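Local coordinates for beta-lactamase-like protein (PDB 6AUF) that probably hydrolyses beta-lactam antibiotics with a pair of zinc ions, as a subclass B3-like metallo-beta-lactamase, at residues R204-A209 with I246-H251; A176-E181 with S191-A196; A240-D245 with Q271-Y276. One frame throughout, in Å; residues are numbered along the deposited sequence.

Contact 1: residues R204-A209 with I246-H251. With ZN (zinc ion), chain B.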
loop_
_atom_site.group_PDB
_atom_site.type_symbol
_atom_site.label_atom_id
_atom_site.label_comp_id
_atom_site.label_asym_id
_atom_site.label_seq_id
_atom_site.Cartn_x
_atom_site.Cartn_y
_atom_site.Cartn_z
ATOM N N ARG A 204 -3.156 -17.654 -7.622
ATOM C CA ARG A 204 -3.832 -16.992 -6.527
ATOM C C ARG A 204 -3.920 -15.518 -6.865
ATOM O O ARG A 204 -3.036 -14.966 -7.528
ATOM C CB ARG A 204 -3.086 -17.154 -5.196
ATOM C CG ARG A 204 -2.731 -18.569 -4.842
ATOM C CD ARG A 204 -3.969 -19.411 -4.648
ATOM N NE ARG A 204 -3.645 -20.541 -3.793
ATOM C CZ ARG A 204 -4.364 -21.649 -3.704
ATOM N NH1 ARG A 204 -5.461 -21.783 -4.441
ATOM N NH2 ARG A 204 -3.976 -22.620 -2.884
ATOM N N MET A 205 -4.985 -14.885 -6.403
ATOM C CA MET A 205 -5.104 -13.450 -6.531
ATOM C C MET A 205 -4.471 -12.796 -5.315
ATOM O O MET A 205 -4.812 -13.123 -4.176
ATOM C CB MET A 205 -6.564 -13.040 -6.664
ATOM C CG MET A 205 -7.219 -13.608 -7.882
ATOM S SD MET A 205 -6.464 -12.974 -9.386
ATOM C CE MET A 205 -6.623 -11.201 -9.135
ATOM N N ILE A 206 -3.547 -11.907 -5.559
ATOM C CA ILE A 206 -2.961 -11.085 -4.515
ATOM C C ILE A 206 -3.705 -9.757 -4.459
ATOM O O ILE A 206 -4.074 -9.170 -5.487
ATOM C CB ILE A 206 -1.454 -10.905 -4.769
ATOM C CG1 ILE A 206 -0.754 -12.244 -4.538
ATOM C CG2 ILE A 206 -0.865 -9.837 -3.861
ATOM C CD1 ILE A 206 0.532 -12.386 -5.251
ATOM N N ALA A 207 -3.973 -9.303 -3.243
ATOM C CA ALA A 207 -4.617 -8.023 -2.999
ATOM C C ALA A 207 -3.698 -7.210 -2.101
ATOM O O ALA A 207 -3.504 -7.555 -0.933
ATOM C CB ALA A 207 -5.993 -8.210 -2.361
ATOM N N TYR A 208 -3.111 -6.149 -2.657
ATOM C CA TYR A 208 -2.383 -5.158 -1.872
ATOM C C TYR A 208 -3.400 -4.110 -1.405
ATOM O O TYR A 208 -3.584 -3.043 -2.006
ATOM C CB TYR A 208 -1.247 -4.566 -2.698
ATOM C CG TYR A 208 -0.281 -3.700 -1.915
ATOM C CD1 TYR A 208 0.265 -4.142 -0.705
ATOM C CD2 TYR A 208 0.105 -2.443 -2.394
ATOM C CE1 TYR A 208 1.144 -3.348 0.021
ATOM C CE2 TYR A 208 0.983 -1.641 -1.676
ATOM C CZ TYR A 208 1.496 -2.101 -0.470
ATOM O OH TYR A 208 2.366 -1.316 0.239
ATOM N N ALA A 209 -4.105 -4.452 -0.322
ATOM C CA ALA A 209 -5.169 -3.597 0.195
ATOM C C ALA A 209 -4.558 -2.537 1.095
ATOM O O ALA A 209 -3.846 -2.861 2.053
ATOM C CB ALA A 209 -6.217 -4.405 0.957
ATOM N N ILE A 246 -4.536 -13.797 -1.280
ATOM C CA ILE A 246 -3.398 -13.463 -0.432
ATOM C C ILE A 246 -3.457 -11.975 -0.129
ATOM O O ILE A 246 -3.220 -11.145 -1.016
ATOM C CB ILE A 246 -2.062 -13.834 -1.090
ATOM C CG1 ILE A 246 -1.956 -15.349 -1.233
ATOM C CG2 ILE A 246 -0.907 -13.268 -0.285
ATOM C CD1 ILE A 246 -0.835 -15.772 -2.137
ATOM N N LEU A 247 -3.747 -11.636 1.119
ATOM C CA LEU A 247 -3.790 -10.245 1.534
ATOM C C LEU A 247 -2.390 -9.717 1.830
ATOM O O LEU A 247 -1.586 -10.382 2.483
ATOM C CB LEU A 247 -4.670 -10.091 2.774
ATOM C CG LEU A 247 -4.688 -8.678 3.343
ATOM C CD1 LEU A 247 -5.333 -7.746 2.322
ATOM C CD2 LEU A 247 -5.423 -8.644 4.663
ATOM N N VAL A 248 -2.103 -8.507 1.356
ATOM C CA VAL A 248 -0.863 -7.815 1.684
ATOM C C VAL A 248 -1.205 -6.356 1.959
ATOM O O VAL A 248 -2.024 -5.766 1.252
ATOM C CB VAL A 248 0.190 -7.952 0.557
ATOM C CG1 VAL A 248 1.555 -7.450 1.027
ATOM C CG2 VAL A 248 0.289 -9.391 0.089
ATOM N N THR A 249 -0.586 -5.778 2.991
ATOM C CA THR A 249 -0.904 -4.440 3.458
ATOM C C THR A 249 0.328 -3.549 3.520
ATOM O O THR A 249 1.409 -3.999 3.901
ATOM C CB THR A 249 -1.548 -4.471 4.848
ATOM O OG1 THR A 249 -0.715 -5.223 5.748
ATOM C CG2 THR A 249 -2.963 -5.063 4.781
ATOM N N PRO A 250 0.173 -2.268 3.200
ATOM C CA PRO A 250 1.314 -1.340 3.272
ATOM C C PRO A 250 2.045 -1.355 4.603
ATOM O O PRO A 250 3.251 -1.090 4.644
ATOM C CB PRO A 250 0.651 0.013 2.991
ATOM C CG PRO A 250 -0.451 -0.348 2.050
ATOM C CD PRO A 250 -1.007 -1.648 2.573
ATOM N N HIS A 251 1.350 -1.617 5.698
ATOM C CA HIS A 251 2.007 -1.925 6.956
ATOM C C HIS A 251 1.897 -3.421 7.135
ATOM O O HIS A 251 0.774 -3.934 7.301
ATOM C CB HIS A 251 1.362 -1.205 8.140
ATOM C CG HIS A 251 1.609 0.267 8.164
ATOM N ND1 HIS A 251 2.605 0.840 8.925
ATOM C CD2 HIS A 251 0.986 1.287 7.523
ATOM C CE1 HIS A 251 2.591 2.149 8.746
ATOM N NE2 HIS A 251 1.617 2.446 7.903
HETATM ZN ZN ZN B . 1.132 4.106 6.894
#
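Tyr208 reaches across to the chain of Thr249 and Pro250, its OH 3.2 Å from Pro250 CA and its CZ 3.6 Å from Pro250 CG. Its CG stands anti to the backbone N (chi1 -170°), a torsion that carries the ring obliquely past the Val248 carbonyl to Thr249 C and Pro250 N. Asp76, just past strand 72-75 of the other sheet, takes the OH in a hydrogen bond. Beside it Ile206 and Ile246 run side by side in the same direction, CG1 of Ile206 meeting CB of Ile246 at 4.0 Å, and Ile206 CG2 touches Val248 CG2. On the reverse face Leu247 CD1 packs against Ala209 CB at 3.7 Å.

Behind these side chains lies a parallel ladder. Ile246 N bonds to Met205 O, Ala207 N to Ile246 O in a nearly straight bond (174°), and Val248 N to Ala207 O; the last rung, from Ala209 N to Val248 O, is weak. Past it the chain turns, and Thr249 OG1 is hydrogen-bonded with Ser255 OG. His251, which does not touch 204-209, then binds a zinc ion through NE2 at 2.0 Å, together with Asp111 and His112.

The two strands belong to the beta-alpha-beta unit that crosses over through helix 226-241. Strand 246-248 is the outermost of its sheet within the chain; strand 190-197 lies on the other side of 203-208, helix 272-292 covers Ala207 and Leu247, and Tyr50 of strand 47-50 packs against Ile206 and Ile246.

Contact 2: residues A176-E181 with S191-A196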
loop_
_atom_site.group_PDB
_atom_site.type_symbol
_atom_site.label_atom_id
_atom_site.label_comp_id
_atom_site.label_asym_id
_atom_site.label_seq_id
_atom_site.Cartn_x
_atom_site.Cartn_y
_atom_site.Cartn_z
ATOM N N ALA A 176 -0.781 -7.480 -15.397
ATOM C CA ALA A 176 -1.998 -6.681 -15.344
ATOM C C ALA A 176 -2.320 -6.453 -13.872
ATOM O O ALA A 176 -2.875 -7.336 -13.215
ATOM C CB ALA A 176 -3.148 -7.365 -16.074
ATOM N N LEU A 177 -1.960 -5.276 -13.364
ATOM C CA LEU A 177 -2.324 -4.855 -12.018
ATOM C C LEU A 177 -3.534 -3.930 -12.106
ATOM O O LEU A 177 -3.479 -2.871 -12.746
ATOM C CB LEU A 177 -1.156 -4.160 -11.320
ATOM C CG LEU A 177 0.058 -5.015 -10.919
ATOM C CD1 LEU A 177 1.047 -5.216 -12.077
ATOM C CD2 LEU A 177 0.761 -4.384 -9.720
ATOM N N THR A 178 -4.624 -4.321 -11.474
ATOM C CA THR A 178 -5.871 -3.588 -11.609
ATOM C C THR A 178 -6.207 -2.887 -10.286
ATOM O O THR A 178 -6.157 -3.497 -9.209
ATOM C CB THR A 178 -6.962 -4.538 -12.115
ATOM O OG1 THR A 178 -8.186 -4.314 -11.419
ATOM C CG2 THR A 178 -6.509 -5.995 -11.959
ATOM N N VAL A 179 -6.499 -1.579 -10.377
ATOM C CA VAL A 179 -6.613 -0.674 -9.233
ATOM C C VAL A 179 -8.078 -0.416 -8.876
ATOM O O VAL A 179 -8.971 -0.388 -9.729
ATOM C CB VAL A 179 -5.911 0.667 -9.527
ATOM C CG1 VAL A 179 -6.806 1.523 -10.435
ATOM C CG2 VAL A 179 -5.610 1.410 -8.234
ATOM N N ARG A 180 -8.316 -0.192 -7.592
ATOM C CA ARG A 180 -9.597 0.253 -7.085
ATOM C C ARG A 180 -9.359 1.480 -6.218
ATOM O O ARG A 180 -8.474 1.463 -5.350
ATOM C CB ARG A 180 -10.302 -0.827 -6.248
ATOM C CG ARG A 180 -10.841 -2.060 -6.992
ATOM C CD ARG A 180 -11.698 -1.756 -8.183
ATOM N NE ARG A 180 -12.855 -0.917 -7.864
ATOM C CZ ARG A 180 -14.106 -1.360 -7.733
ATOM N NH1 ARG A 180 -14.382 -2.651 -7.871
ATOM N NH2 ARG A 180 -15.097 -0.507 -7.458
ATOM N N GLU A 181 -10.155 2.534 -6.438
ATOM C CA GLU A 181 -10.198 3.632 -5.476
ATOM C C GLU A 181 -10.881 3.154 -4.196
ATOM O O GLU A 181 -12.039 2.712 -4.228
ATOM C CB GLU A 181 -10.912 4.850 -6.056
ATOM C CG GLU A 181 -9.954 5.789 -6.786
ATOM C CD GLU A 181 -10.592 7.100 -7.192
ATOM O OE1 GLU A 181 -9.861 8.056 -7.563
ATOM O OE2 GLU A 181 -11.830 7.171 -7.131
ATOM N N SER A 191 -6.179 0.518 -3.760
ATOM C CA SER A 191 -5.881 -0.880 -3.510
ATOM C C SER A 191 -5.673 -1.572 -4.848
ATOM O O SER A 191 -6.314 -1.226 -5.848
ATOM C CB SER A 191 -7.003 -1.561 -2.729
ATOM O OG SER A 191 -6.981 -1.137 -1.378
ATOM N N TRP A 192 -4.766 -2.550 -4.858
ATOM C CA TRP A 192 -4.312 -3.173 -6.087
ATOM C C TRP A 192 -4.515 -4.683 -6.043
ATOM O O TRP A 192 -4.473 -5.305 -4.977
ATOM C CB TRP A 192 -2.848 -2.844 -6.325
ATOM C CG TRP A 192 -2.596 -1.389 -6.600
ATOM C CD1 TRP A 192 -2.335 -0.414 -5.681
ATOM C CD2 TRP A 192 -2.560 -0.752 -7.883
ATOM N NE1 TRP A 192 -2.139 0.791 -6.311
ATOM C CE2 TRP A 192 -2.272 0.611 -7.664
ATOM C CE3 TRP A 192 -2.763 -1.195 -9.193
ATOM C CZ2 TRP A 192 -2.171 1.535 -8.710
ATOM C CZ3 TRP A 192 -2.666 -0.270 -10.236
ATOM C CH2 TRP A 192 -2.369 1.075 -9.985
ATOM N N THR A 193 -4.691 -5.272 -7.225
ATOM C CA THR A 193 -5.114 -6.661 -7.345
ATOM C C THR A 193 -4.506 -7.259 -8.613
ATOM O O THR A 193 -4.524 -6.618 -9.672
ATOM C CB THR A 193 -6.662 -6.713 -7.348
ATOM O OG1 THR A 193 -7.127 -7.472 -6.224
ATOM C CG2 THR A 193 -7.261 -7.252 -8.661
ATOM N N TRP A 194 -3.956 -8.470 -8.511
ATOM C CA TRP A 194 -3.382 -9.140 -9.681
ATOM C C TRP A 194 -3.208 -10.622 -9.382
ATOM O O TRP A 194 -3.275 -11.053 -8.231
ATOM C CB TRP A 194 -2.039 -8.527 -10.108
ATOM C CG TRP A 194 -0.919 -8.702 -9.109
ATOM C CD1 TRP A 194 0.057 -9.675 -9.119
ATOM C CD2 TRP A 194 -0.647 -7.881 -7.976
ATOM N NE1 TRP A 194 0.916 -9.506 -8.051
ATOM C CE2 TRP A 194 0.510 -8.414 -7.333
ATOM C CE3 TRP A 194 -1.264 -6.752 -7.430
ATOM C CZ2 TRP A 194 1.051 -7.853 -6.176
ATOM C CZ3 TRP A 194 -0.721 -6.192 -6.276
ATOM C CH2 TRP A 194 0.420 -6.740 -5.664
ATOM N N GLN A 195 -3.004 -11.397 -10.442
ATOM C CA GLN A 195 -2.853 -12.843 -10.324
ATOM C C GLN A 195 -1.383 -13.254 -10.259
ATOM O O GLN A 195 -0.525 -12.671 -10.932
ATOM C CB GLN A 195 -3.535 -13.558 -11.489
ATOM C CG GLN A 195 -3.386 -15.064 -11.413
ATOM C CD GLN A 195 -4.145 -15.776 -12.508
ATOM O OE1 GLN A 195 -5.225 -16.303 -12.274
ATOM N NE2 GLN A 195 -3.586 -15.792 -13.712
ATOM N N ALA A 196 -1.102 -14.263 -9.432
ATOM C CA ALA A 196 0.231 -14.824 -9.275
ATOM C C ALA A 196 0.140 -16.343 -9.267
ATOM O O ALA A 196 -0.784 -16.920 -8.687
ATOM C CB ALA A 196 0.897 -14.332 -7.993
#
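Val179 and Trp192 meet because their first torsions lay CG2 of Val179 over the face of the Trp192 ring: this CG2 is anti to the backbone N, while CG of Trp192 is anti to its carbonyl carbon (chi1 -66°). The two residues form a non-hydrogen-bonded pair of an antiparallel beta hairpin, strands 175-181 and 190-197, within the second sheet of the metallo-beta-lactamase fold. CG2 of Val179 sits over the centre of the six-membered ring of Trp192, 3.5 Å from its centroid and 12° off the ring normal, a CH-pi contact. The carbonyl O of Leu177 comes to the edge of the same ring in its plane, and Leu177 CB touches Trp192 CE3.

Leu177 also serves the second indole. Its CD2 lies over one face of Trp194, offset toward the rim and 3.9 Å from CE3, with the two side chains pointing the same way. Both indole N-H groups are used: Trp192 NE1 bonds to Thr105 O and Trp194 NE1 to Thr53 OG1, which pins the rings between this hairpin and the other sheet, where Leu177 and Trp194 also touch Ile75.

Thr178 and Thr193 stand side by side on the reverse face, CG2 to CG2 at 3.6 Å. They are a hydrogen-bonded pair, though Thr193 N to Thr178 O is weak while Thr178 N to Thr193 O is almost straight (176°). Toward the hairpin's turn, Arg180 N donates to Ser191 O at 2.8 Å, and Ser191 N donates back to Arg180 O at 2.9 Å in the carbonyl plane.

Contact 3: residues A240-D245 with Q271-Y276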
loop_
_atom_site.group_PDB
_atom_site.type_symbol
_atom_site.label_atom_id
_atom_site.label_comp_id
_atom_site.label_asym_id
_atom_site.label_seq_id
_atom_site.Cartn_x
_atom_site.Cartn_y
_atom_site.Cartn_z
ATOM N N ALA A 240 -13.489 -4.840 0.841
ATOM C CA ALA A 240 -14.026 -6.107 1.309
ATOM C C ALA A 240 -14.310 -7.059 0.162
ATOM O O ALA A 240 -14.374 -8.279 0.382
ATOM C CB ALA A 240 -15.300 -5.869 2.121
ATOM N N GLN A 241 -14.447 -6.531 -1.054
ATOM C CA GLN A 241 -14.843 -7.313 -2.212
ATOM C C GLN A 241 -13.713 -7.537 -3.200
ATOM O O GLN A 241 -13.951 -8.132 -4.257
ATOM C CB GLN A 241 -16.020 -6.629 -2.923
ATOM C CG GLN A 241 -17.359 -7.016 -2.341
ATOM C CD GLN A 241 -18.298 -5.858 -2.299
ATOM O OE1 GLN A 241 -18.433 -5.192 -1.263
ATOM N NE2 GLN A 241 -18.954 -5.587 -3.430
ATOM N N LEU A 242 -12.511 -7.058 -2.903
ATOM C CA LEU A 242 -11.351 -7.344 -3.743
ATOM C C LEU A 242 -11.200 -8.849 -3.942
ATOM O O LEU A 242 -11.402 -9.620 -2.992
ATOM C CB LEU A 242 -10.073 -6.798 -3.098
ATOM C CG LEU A 242 -10.013 -5.313 -2.765
ATOM C CD1 LEU A 242 -8.679 -4.945 -2.126
ATOM C CD2 LEU A 242 -10.285 -4.480 -4.047
ATOM N N PRO A 243 -10.845 -9.308 -5.143
ATOM C CA PRO A 243 -10.326 -10.676 -5.274
ATOM C C PRO A 243 -9.069 -10.789 -4.429
ATOM O O PRO A 243 -8.140 -9.989 -4.564
ATOM C CB PRO A 243 -10.044 -10.813 -6.773
ATOM C CG PRO A 243 -9.893 -9.420 -7.263
ATOM C CD PRO A 243 -10.757 -8.551 -6.402
ATOM N N CYS A 244 -9.063 -11.762 -3.514
ATOM C CA CYS A 244 -8.149 -11.685 -2.386
ATOM C C CYS A 244 -7.849 -13.077 -1.827
ATOM O O CYS A 244 -8.328 -13.473 -0.774
ATOM C CB CYS A 244 -8.755 -10.785 -1.308
ATOM S SG CYS A 244 -7.788 -10.432 0.171
ATOM N N ASP A 245 -7.041 -13.851 -2.555
ATOM C CA ASP A 245 -6.484 -15.078 -1.987
ATOM C C ASP A 245 -5.393 -14.767 -0.972
ATOM O O ASP A 245 -5.320 -15.402 0.091
ATOM C CB ASP A 245 -5.923 -15.960 -3.093
ATOM C CG ASP A 245 -7.003 -16.637 -3.896
ATOM O OD1 ASP A 245 -7.834 -17.360 -3.296
ATOM O OD2 ASP A 245 -7.006 -16.445 -5.129
ATOM N N GLN A 271 -10.653 -15.163 2.633
ATOM C CA GLN A 271 -11.557 -14.355 3.432
ATOM C C GLN A 271 -10.855 -13.186 4.127
ATOM O O GLN A 271 -11.481 -12.495 4.938
ATOM C CB GLN A 271 -12.275 -15.246 4.450
ATOM C CG GLN A 271 -13.587 -15.810 3.925
ATOM C CD GLN A 271 -14.528 -14.701 3.412
ATOM O OE1 GLN A 271 -14.797 -14.599 2.208
ATOM N NE2 GLN A 271 -15.027 -13.868 4.333
ATOM N N ALA A 272 -9.591 -12.919 3.794
ATOM C CA ALA A 272 -8.805 -11.958 4.566
ATOM C C ALA A 272 -9.278 -10.529 4.336
ATOM O O ALA A 272 -9.421 -9.753 5.291
ATOM C CB ALA A 272 -7.319 -12.079 4.217
ATOM N N CYS A 273 -9.480 -10.147 3.070
ATOM C CA CYS A 273 -9.897 -8.778 2.775
ATOM C C CYS A 273 -11.240 -8.460 3.410
ATOM O O CYS A 273 -11.420 -7.378 3.985
ATOM C CB CYS A 273 -9.953 -8.540 1.272
ATOM S SG CYS A 273 -8.318 -8.463 0.502
ATOM N N ALA A 274 -12.189 -9.393 3.347
ATOM C CA ALA A 274 -13.474 -9.133 3.981
ATOM C C ALA A 274 -13.275 -8.835 5.458
ATOM O O ALA A 274 -13.678 -7.776 5.953
ATOM C CB ALA A 274 -14.430 -10.309 3.779
ATOM N N ALA A 275 -12.621 -9.753 6.170
ATOM C CA ALA A 275 -12.395 -9.570 7.599
ATOM C C ALA A 275 -11.662 -8.266 7.876
ATOM O O ALA A 275 -12.035 -7.500 8.775
ATOM C CB ALA A 275 -11.605 -10.752 8.147
ATOM N N TYR A 276 -10.625 -7.989 7.091
ATOM C CA TYR A 276 -9.847 -6.769 7.265
ATOM C C TYR A 276 -10.741 -5.530 7.155
ATOM O O TYR A 276 -10.734 -4.663 8.040
ATOM C CB TYR A 276 -8.717 -6.785 6.234
ATOM C CG TYR A 276 -7.851 -5.563 6.132
ATOM C CD1 TYR A 276 -6.917 -5.244 7.124
ATOM C CD2 TYR A 276 -7.922 -4.751 5.001
ATOM C CE1 TYR A 276 -6.101 -4.105 6.993
ATOM C CE2 TYR A 276 -7.115 -3.644 4.860
ATOM C CZ TYR A 276 -6.217 -3.312 5.842
ATOM O OH TYR A 276 -5.452 -2.182 5.644
#
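Cys244 and Cys273 face each other, their CB atoms both directed across the gap, and close it with a disulfide, SG to SG 2.1 Å. The sulfurs arrive from different rotamers: SG of Cys244 is anti to its backbone N (chi1 -176°), whereas SG of Cys273 is anti to the carbonyl carbon. Between them the bridge twists by a chi3 of 78°, which sets the two CB-SG bonds roughly crosswise. Cys244 CB consequently comes to 3.6 Å from Cys273 CB, and the loop before strand 246-248 is drawn against the first turn of helix 272-292.

Smaller side chains flank the sulfurs. The methyl of Ala272 lies 4.4 Å from Cys244 SG, and CB of Leu242 approaches Cys273 SG at 4.3 Å. At the Ala240 end of the contact, Ala240 and Ala274 bring their backbones close, with CA atoms 4.1 Å apart. Ala240 O lies 3.8 Å from Ala274 CA, and the two methyls only skirt the other backbone. No hydrogen bond crosses between the segments, so the covalent link carries the contact, with light van der Waals touches round it.

On the sheet side, both cysteines touch Ala207 of strand 203-208, and Cys273 also meets Leu247. Gln271 is at the N-cap position of the long C-terminal helix, which is opened by Ala275 N bonding to Gln271 O and then Tyr276 N to Ala272 O. The result is a disulfide staple between a helix-to-strand loop and the start of a terminal helix, on the helical outer layer of the alpha-beta/beta-alpha sandwich of metallo-beta-lactamases.

Coming from the N terminus, the chain first closes contact 2, a hairpin whose nine-residue connection holds the zinc ligand His185. Strand 190-197 then leads into 203-208, its neighbour in the sheet, where Arg204 and Ile206 probably bond through their backbone N atoms to Ala196 and Trp194. Contact 1 opens there and closes only at 246-251, after helix 226-241. Contact 3 opens within that interval, at 240-245, and closes at 271-276, so contacts 1 and 3 cross, while contact 2 precedes both. Contacts 1 and 2 are two strand pairings of one sheet, joined through the 190-197/203-208 pairing; contact 3 ties on the C-terminal helix, with Asp245 probably bonding Met205 N.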